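PDB 3ZY2: putative gdp-fucose protein o-fucosyltransferase 1 from Caenorhabditis elegans, which belongs to the protein O-fucosyltransferase family of GT-B fold proteins and holds guanosine-5'-diphosphate in its pocket. Local coordinates for residues A[60-65]-A[195-200]; A[214-219]-A[283-288]. All coordinates share one frame; numbering follows the deposited sequence.

Contact 1 of 2, residues A[60-65]-A[195-200]; sequences EFLFQV and SRITEQ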
loop_
_atom_site.group_PDB
_atom_site.type_symbol
_atom_site.label_atom_id
_atom_site.label_comp_id
_atom_site.label_asym_id
_atom_site.label_seq_id
_atom_site.Cartn_x
_atom_site.Cartn_y
_atom_site.Cartn_z
ATOM N N GLU A 60 -17.460 -20.127 -9.391
ATOM C CA GLU A 60 -18.379 -20.856 -10.278
ATOM C C GLU A 60 -19.834 -20.903 -9.779
ATOM O O GLU A 60 -20.733 -21.278 -10.530
ATOM C CB GLU A 60 -17.864 -22.286 -10.537
ATOM C CG GLU A 60 -17.765 -23.135 -9.292
ATOM C CD GLU A 60 -16.392 -23.095 -8.632
ATOM O OE1 GLU A 60 -15.664 -22.069 -8.743
ATOM O OE2 GLU A 60 -16.053 -24.118 -7.973
ATOM N N PHE A 61 -20.062 -20.512 -8.529
ATOM C CA PHE A 61 -21.429 -20.335 -8.037
ATOM C C PHE A 61 -22.072 -19.154 -8.761
ATOM O O PHE A 61 -23.275 -19.161 -9.040
ATOM C CB PHE A 61 -21.417 -20.113 -6.528
ATOM C CG PHE A 61 -22.773 -20.230 -5.884
ATOM C CD1 PHE A 61 -23.436 -21.447 -5.860
ATOM C CD2 PHE A 61 -23.376 -19.114 -5.301
ATOM C CE1 PHE A 61 -24.700 -21.574 -5.259
ATOM C CE2 PHE A 61 -24.630 -19.226 -4.693
ATOM C CZ PHE A 61 -25.285 -20.455 -4.681
ATOM N N LEU A 62 -21.244 -18.171 -9.114
ATOM C CA LEU A 62 -21.722 -16.897 -9.685
ATOM C C LEU A 62 -21.543 -16.802 -11.192
ATOM O O LEU A 62 -22.412 -16.296 -11.878
ATOM C CB LEU A 62 -21.003 -15.716 -9.029
ATOM C CG LEU A 62 -21.172 -15.609 -7.514
ATOM C CD1 LEU A 62 -20.447 -14.404 -7.015
ATOM C CD2 LEU A 62 -22.676 -15.528 -7.142
ATOM N N PHE A 63 -20.396 -17.248 -11.690
ATOM C CA PHE A 63 -20.031 -17.089 -13.108
ATOM C C PHE A 63 -19.592 -18.401 -13.746
ATOM O O PHE A 63 -19.248 -19.365 -13.051
ATOM C CB PHE A 63 -18.876 -16.096 -13.218
ATOM C CG PHE A 63 -19.199 -14.703 -12.772
ATOM C CD1 PHE A 63 -20.150 -13.963 -13.437
ATOM C CD2 PHE A 63 -18.501 -14.119 -11.725
ATOM C CE1 PHE A 63 -20.429 -12.653 -13.064
ATOM C CE2 PHE A 63 -18.765 -12.800 -11.344
ATOM C CZ PHE A 63 -19.733 -12.066 -12.020
ATOM N N GLN A 64 -19.569 -18.438 -15.078
ATOM C CA GLN A 64 -19.237 -19.682 -15.816
ATOM C C GLN A 64 -17.744 -19.774 -16.086
ATOM O O GLN A 64 -17.168 -18.898 -16.705
ATOM C CB GLN A 64 -20.041 -19.784 -17.125
ATOM C CG GLN A 64 -21.519 -19.903 -16.852
ATOM C CD GLN A 64 -22.352 -20.145 -18.081
ATOM O OE1 GLN A 64 -21.912 -20.780 -19.046
ATOM N NE2 GLN A 64 -23.583 -19.619 -18.061
ATOM N N VAL A 65 -17.121 -20.850 -15.602
ATOM C CA VAL A 65 -15.694 -21.067 -15.814
ATOM C C VAL A 65 -15.359 -21.141 -17.307
ATOM O O VAL A 65 -14.380 -20.535 -17.755
ATOM C CB VAL A 65 -15.201 -22.314 -15.062
ATOM C CG1 VAL A 65 -13.735 -22.609 -15.420
ATOM C CG2 VAL A 65 -15.372 -22.126 -13.556
ATOM N N SER A 195 -25.441 -20.718 -14.942
ATOM C CA SER A 195 -26.731 -21.117 -15.468
ATOM C C SER A 195 -27.830 -20.983 -14.413
ATOM O O SER A 195 -28.948 -20.591 -14.734
ATOM C CB SER A 195 -26.650 -22.533 -16.022
ATOM O OG SER A 195 -26.369 -23.441 -14.984
ATOM N N ARG A 196 -27.511 -21.276 -13.158
ATOM C CA ARG A 196 -28.502 -21.162 -12.076
ATOM C C ARG A 196 -29.034 -19.728 -11.970
ATOM O O ARG A 196 -30.249 -19.514 -11.850
ATOM C CB ARG A 196 -27.876 -21.616 -10.766
ATOM C CG ARG A 196 -28.822 -21.588 -9.560
ATOM C CD ARG A 196 -28.026 -21.846 -8.278
ATOM N NE ARG A 196 -26.879 -20.940 -8.165
ATOM C CZ ARG A 196 -26.911 -19.738 -7.595
ATOM N NH1 ARG A 196 -28.024 -19.267 -7.039
ATOM N NH2 ARG A 196 -25.823 -18.994 -7.587
ATOM N N ILE A 197 -28.128 -18.752 -11.961
ATOM C CA ILE A 197 -28.530 -17.350 -11.853
ATOM C C ILE A 197 -29.263 -16.879 -13.096
ATOM O O ILE A 197 -30.273 -16.152 -13.017
ATOM C CB ILE A 197 -27.299 -16.463 -11.561
ATOM C CG1 ILE A 197 -26.863 -16.724 -10.123
ATOM C CG2 ILE A 197 -27.643 -14.998 -11.779
ATOM C CD1 ILE A 197 -25.508 -16.154 -9.747
ATOM N N THR A 198 -28.765 -17.282 -14.257
ATOM C CA THR A 198 -29.400 -16.909 -15.507
ATOM C C THR A 198 -30.854 -17.388 -15.527
ATOM O O THR A 198 -31.770 -16.626 -15.855
ATOM C CB THR A 198 -28.580 -17.453 -16.683
ATOM O OG1 THR A 198 -27.265 -16.855 -16.624
ATOM C CG2 THR A 198 -29.231 -17.136 -18.021
ATOM N N GLU A 199 -31.068 -18.637 -15.145
ATOM C CA GLU A 199 -32.403 -19.195 -15.141
ATOM C C GLU A 199 -33.302 -18.493 -14.138
ATOM O O GLU A 199 -34.492 -18.265 -14.406
ATOM C CB GLU A 199 -32.322 -20.707 -14.881
ATOM C CG GLU A 199 -31.807 -21.510 -16.095
ATOM C CD GLU A 199 -32.443 -21.076 -17.421
ATOM O OE1 GLU A 199 -33.687 -21.132 -17.541
ATOM O OE2 GLU A 199 -31.698 -20.665 -18.342
ATOM N N GLN A 200 -32.758 -18.144 -12.976
ATOM C CA GLN A 200 -33.550 -17.425 -11.972
ATOM C C GLN A 200 -33.993 -16.067 -12.539
ATOM O O GLN A 200 -35.144 -15.637 -12.351
ATOM C CB GLN A 200 -32.753 -17.207 -10.684
ATOM C CG GLN A 200 -32.699 -18.453 -9.787
ATOM C CD GLN A 200 -31.686 -18.355 -8.675
ATOM O OE1 GLN A 200 -31.032 -17.326 -8.477
ATOM N NE2 GLN A 200 -31.525 -19.460 -7.948
#
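Phe61 meets Arg196 twice, through its ring and through its carbonyl. With CG anti to the backbone N (chi1 -167°), the ring swings over to the helix 195-208, and the guanidinium lies flat on one ring face. The planes are 14° apart and Arg196 CZ is 3.7 Å from the ring centroid, a stacked cation-pi pair. The overlap is centred on one nitrogen, since Arg196 NH2 sits over the middle of the ring and comes 3.1 Å from Phe61 CE2. The same NH2 donates to Phe61 O at 2.9 Å (155° at the hydrogen); Phe61 O lies close to the guanidinium plane, while NH2 stands above the carbonyl plane rather than on a lone pair. Ser194 OG, just before the helix, also bonds to this oxygen. In the GT-B family fold, the contact joins the short, weakly bonded helix about 59-62 to the first turn of helix 195-208, which leads into strand 213-218. Leu62 adds the apolar part: its CD2 lies 3.9 Å from Ile197 CD1, and Tyr316 of helix 315-324 touches both residues. Farther along, Gln64 reaches out with an extended chain; its NE2 bonds to Trp193 O and approaches Ser195 N, at 3.8 Å.

Contact 2 of 2, residues A[214-219]-A[283-288]; sequences VAVHLR and VFVASD. With GDP (guanosine-5'-diphosphate), chain C.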
loop_
_atom_site.group_PDB
_atom_site.type_symbol
_atom_site.label_atom_id
_atom_site.label_comp_id
_atom_site.label_asym_id
_atom_site.label_seq_id
_atom_site.Cartn_x
_atom_site.Cartn_y
_atom_site.Cartn_z
ATOM N N VAL A 214 -38.011 -1.421 -18.030
ATOM C CA VAL A 214 -36.930 -0.577 -17.519
ATOM C C VAL A 214 -36.475 -1.186 -16.207
ATOM O O VAL A 214 -37.302 -1.452 -15.348
ATOM C CB VAL A 214 -37.402 0.877 -17.222
ATOM C CG1 VAL A 214 -36.242 1.734 -16.712
ATOM C CG2 VAL A 214 -37.954 1.557 -18.472
ATOM N N ALA A 215 -35.175 -1.430 -16.060
ATOM C CA ALA A 215 -34.593 -1.834 -14.763
ATOM C C ALA A 215 -33.824 -0.675 -14.189
ATOM O O ALA A 215 -33.077 -0.003 -14.934
ATOM C CB ALA A 215 -33.656 -3.046 -14.940
ATOM N N VAL A 216 -33.982 -0.459 -12.889
ATOM C CA VAL A 216 -33.298 0.660 -12.207
ATOM C C VAL A 216 -32.553 0.150 -10.986
ATOM O O VAL A 216 -33.030 -0.749 -10.301
ATOM C CB VAL A 216 -34.264 1.815 -11.808
ATOM C CG1 VAL A 216 -35.043 2.290 -13.018
ATOM C CG2 VAL A 216 -35.195 1.379 -10.679
ATOM N N HIS A 217 -31.390 0.739 -10.746
ATOM C CA HIS A 217 -30.614 0.501 -9.535
ATOM C C HIS A 217 -30.711 1.695 -8.605
ATOM O O HIS A 217 -30.309 2.798 -8.964
ATOM C CB HIS A 217 -29.140 0.227 -9.873
ATOM C CG HIS A 217 -28.313 -0.074 -8.663
ATOM N ND1 HIS A 217 -27.030 0.404 -8.480
ATOM C CD2 HIS A 217 -28.613 -0.800 -7.552
ATOM C CE1 HIS A 217 -26.576 -0.023 -7.312
ATOM N NE2 HIS A 217 -27.517 -0.750 -6.725
ATOM N N LEU A 218 -31.311 1.472 -7.431
ATOM C CA LEU A 218 -31.468 2.515 -6.422
ATOM C C LEU A 218 -30.503 2.224 -5.284
ATOM O O LEU A 218 -30.757 1.370 -4.436
ATOM C CB LEU A 218 -32.915 2.572 -5.911
ATOM C CG LEU A 218 -33.995 2.747 -6.994
ATOM C CD1 LEU A 218 -35.387 2.899 -6.353
ATOM C CD2 LEU A 218 -33.704 3.945 -7.961
ATOM N N ARG A 219 -29.374 2.925 -5.301
ATOM C CA ARG A 219 -28.370 2.801 -4.259
ATOM C C ARG A 219 -28.700 3.897 -3.252
ATOM O O ARG A 219 -28.557 5.093 -3.543
ATOM C CB ARG A 219 -26.975 3.014 -4.875
ATOM C CG ARG A 219 -25.816 2.763 -3.908
ATOM C CD ARG A 219 -25.575 1.302 -3.587
ATOM N NE ARG A 219 -24.233 1.156 -3.021
ATOM C CZ ARG A 219 -23.944 1.239 -1.731
ATOM N NH1 ARG A 219 -24.906 1.433 -0.838
ATOM N NH2 ARG A 219 -22.696 1.106 -1.320
ATOM N N VAL A 283 -41.547 -2.130 -14.739
ATOM C CA VAL A 283 -40.296 -1.630 -14.179
ATOM C C VAL A 283 -39.771 -2.645 -13.162
ATOM O O VAL A 283 -40.543 -3.235 -12.393
ATOM C CB VAL A 283 -40.487 -0.223 -13.516
ATOM C CG1 VAL A 283 -39.235 0.178 -12.709
ATOM C CG2 VAL A 283 -40.831 0.822 -14.585
ATOM N N PHE A 284 -38.467 -2.879 -13.214
ATOM C CA PHE A 284 -37.784 -3.683 -12.213
ATOM C C PHE A 284 -36.917 -2.778 -11.360
ATOM O O PHE A 284 -36.180 -1.933 -11.882
ATOM C CB PHE A 284 -36.907 -4.740 -12.881
ATOM C CG PHE A 284 -36.079 -5.524 -11.904
ATOM C CD1 PHE A 284 -36.678 -6.462 -11.041
ATOM C CD2 PHE A 284 -34.705 -5.312 -11.827
ATOM C CE1 PHE A 284 -35.915 -7.212 -10.147
ATOM C CE2 PHE A 284 -33.926 -6.059 -10.923
ATOM C CZ PHE A 284 -34.554 -6.997 -10.066
ATOM N N VAL A 285 -36.964 -2.989 -10.048
ATOM C CA VAL A 285 -36.119 -2.218 -9.130
ATOM C C VAL A 285 -35.200 -3.141 -8.328
ATOM O O VAL A 285 -35.671 -4.071 -7.639
ATOM C CB VAL A 285 -36.971 -1.437 -8.101
ATOM C CG1 VAL A 285 -36.062 -0.648 -7.126
ATOM C CG2 VAL A 285 -37.987 -0.509 -8.782
ATOM N N ALA A 286 -33.903 -2.844 -8.402
ATOM C CA ALA A 286 -32.896 -3.463 -7.520
ATOM C C ALA A 286 -32.441 -2.373 -6.559
ATOM O O ALA A 286 -32.148 -1.264 -6.971
ATOM C CB ALA A 286 -31.697 -3.978 -8.333
ATOM N N SER A 287 -32.428 -2.682 -5.264
ATOM C CA SER A 287 -31.983 -1.718 -4.266
ATOM C C SER A 287 -31.277 -2.424 -3.113
ATOM O O SER A 287 -31.569 -3.581 -2.811
ATOM C CB SER A 287 -33.167 -0.887 -3.742
ATOM O OG SER A 287 -32.682 0.133 -2.858
ATOM N N ASP A 288 -30.338 -1.697 -2.522
ATOM C CA ASP A 288 -29.688 -2.088 -1.280
ATOM C C ASP A 288 -30.519 -1.777 -0.045
ATOM O O ASP A 288 -30.210 -2.268 1.052
ATOM C CB ASP A 288 -28.322 -1.416 -1.160
ATOM C CG ASP A 288 -28.396 0.101 -1.154
ATOM O OD1 ASP A 288 -29.377 0.706 -1.630
ATOM O OD2 ASP A 288 -27.442 0.713 -0.631
HETATM P PB GDP C . -20.843 0.279 -4.495
HETATM O O1B GDP C . -22.266 0.341 -4.915
HETATM O O2B GDP C . -19.555 0.536 -5.340
HETATM O O3B GDP C . -20.600 0.037 -2.884
HETATM O O3A GDP C . -21.049 -1.404 -4.784
HETATM P PA GDP C . -20.252 -2.680 -3.956
HETATM O O1A GDP C . -21.216 -3.775 -4.911
HETATM O O2A GDP C . -18.930 -2.764 -3.853
HETATM O "O5'" GDP C . -21.045 -2.144 -2.439
HETATM C "C5'" GDP C . -22.229 -2.480 -2.831
HETATM C "C4'" GDP C . -23.126 -3.202 -2.135
HETATM O "O4'" GDP C . -24.250 -2.996 -1.378
HETATM C "C3'" GDP C . -23.367 -4.252 -3.011
HETATM O "O3'" GDP C . -22.497 -5.745 -3.182
HETATM C "C2'" GDP C . -24.968 -5.524 -2.214
HETATM O "O2'" GDP C . -24.305 -6.227 -1.260
HETATM C "C1'" GDP C . -25.512 -4.182 -1.756
HETATM N N9 GDP C . -26.178 -3.714 -2.749
HETATM C C8 GDP C . -25.831 -2.195 -3.701
HETATM N N7 GDP C . -26.882 -2.505 -4.391
HETATM C C5 GDP C . -27.709 -3.474 -4.335
HETATM C C6 GDP C . -29.128 -4.257 -4.962
HETATM O O6 GDP C . -29.498 -3.618 -5.833
HETATM N N1 GDP C . -29.261 -5.134 -4.352
HETATM C C2 GDP C . -28.862 -5.835 -3.406
HETATM N N2 GDP C . -29.166 -6.680 -2.973
HETATM N N3 GDP C . -27.594 -5.520 -2.523
HETATM C C4 GDP C . -27.110 -4.292 -3.107
#
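Arg219 turns its CG anti to the backbone N (chi1 -174°) and bends at chi2, while Asp288 sets CG between its own backbone N and carbonyl carbon (chi1 60°), and the two side chains cross at about a right angle. Arg219 NH1 reaches Asp288 OD2 at 2.6 Å in a salt bridge that meets the oxygen on its anti side, out of the carboxylate plane. Asp221 also pairs with NH1, whereas NE and NH2 donate to GDP O1B and O3B, the former at 2.8 Å, so three nitrogens hold the guanidinium's rotation. His217 NE2 donates to GDP N7 at 3.0 Å; Ser337 OG bonds to its ND1. The strands carrying these groups run parallel, their short axes 18° apart. Phe284 N to Val214 O, Val216 N to Phe284 O, Ala286 N to Val216 O and Leu218 N to Ala286 O join them; past these main-chain bonds, Ser287 OG donates to Leu218 O at 2.8 Å. Leu218 CD1 packs 3.7 Å from Val285 CG1 on the face covered by helices 264-278 and 293-300; Ala215 CB meets the Phe284 ring edge on the other. Nucleotide bound at the C-terminal ends of parallel strands is characteristic of the Rossmann-like domains of GT-B proteins.

Overall arrangement
Contact 1 is partly buried, with two exposed residues among those that touch, whereas contact 2 is buried in the parallel sheet and ends at the ligand pocket. They follow in series: helix 195-208 of contact 1 leads into strand 213-218 of contact 2, with centres about 21 Å and nearest atoms about 9 Å apart. Helix 315-324 touches both, through Tyr316 at Leu62 and Ile197, and through Ser318, Ile321 and Met322 at the sheet. Arg196 stacks on an aromatic ring and donates to a main-chain carbonyl, while Arg219 is divided between carboxylates and phosphate oxygens. Main-chain bonding dominates 214-219 with 283-288; 60-65 with 195-200 is joined by a cation-pi stack, one side-chain-to-carbonyl bond and apolar packing.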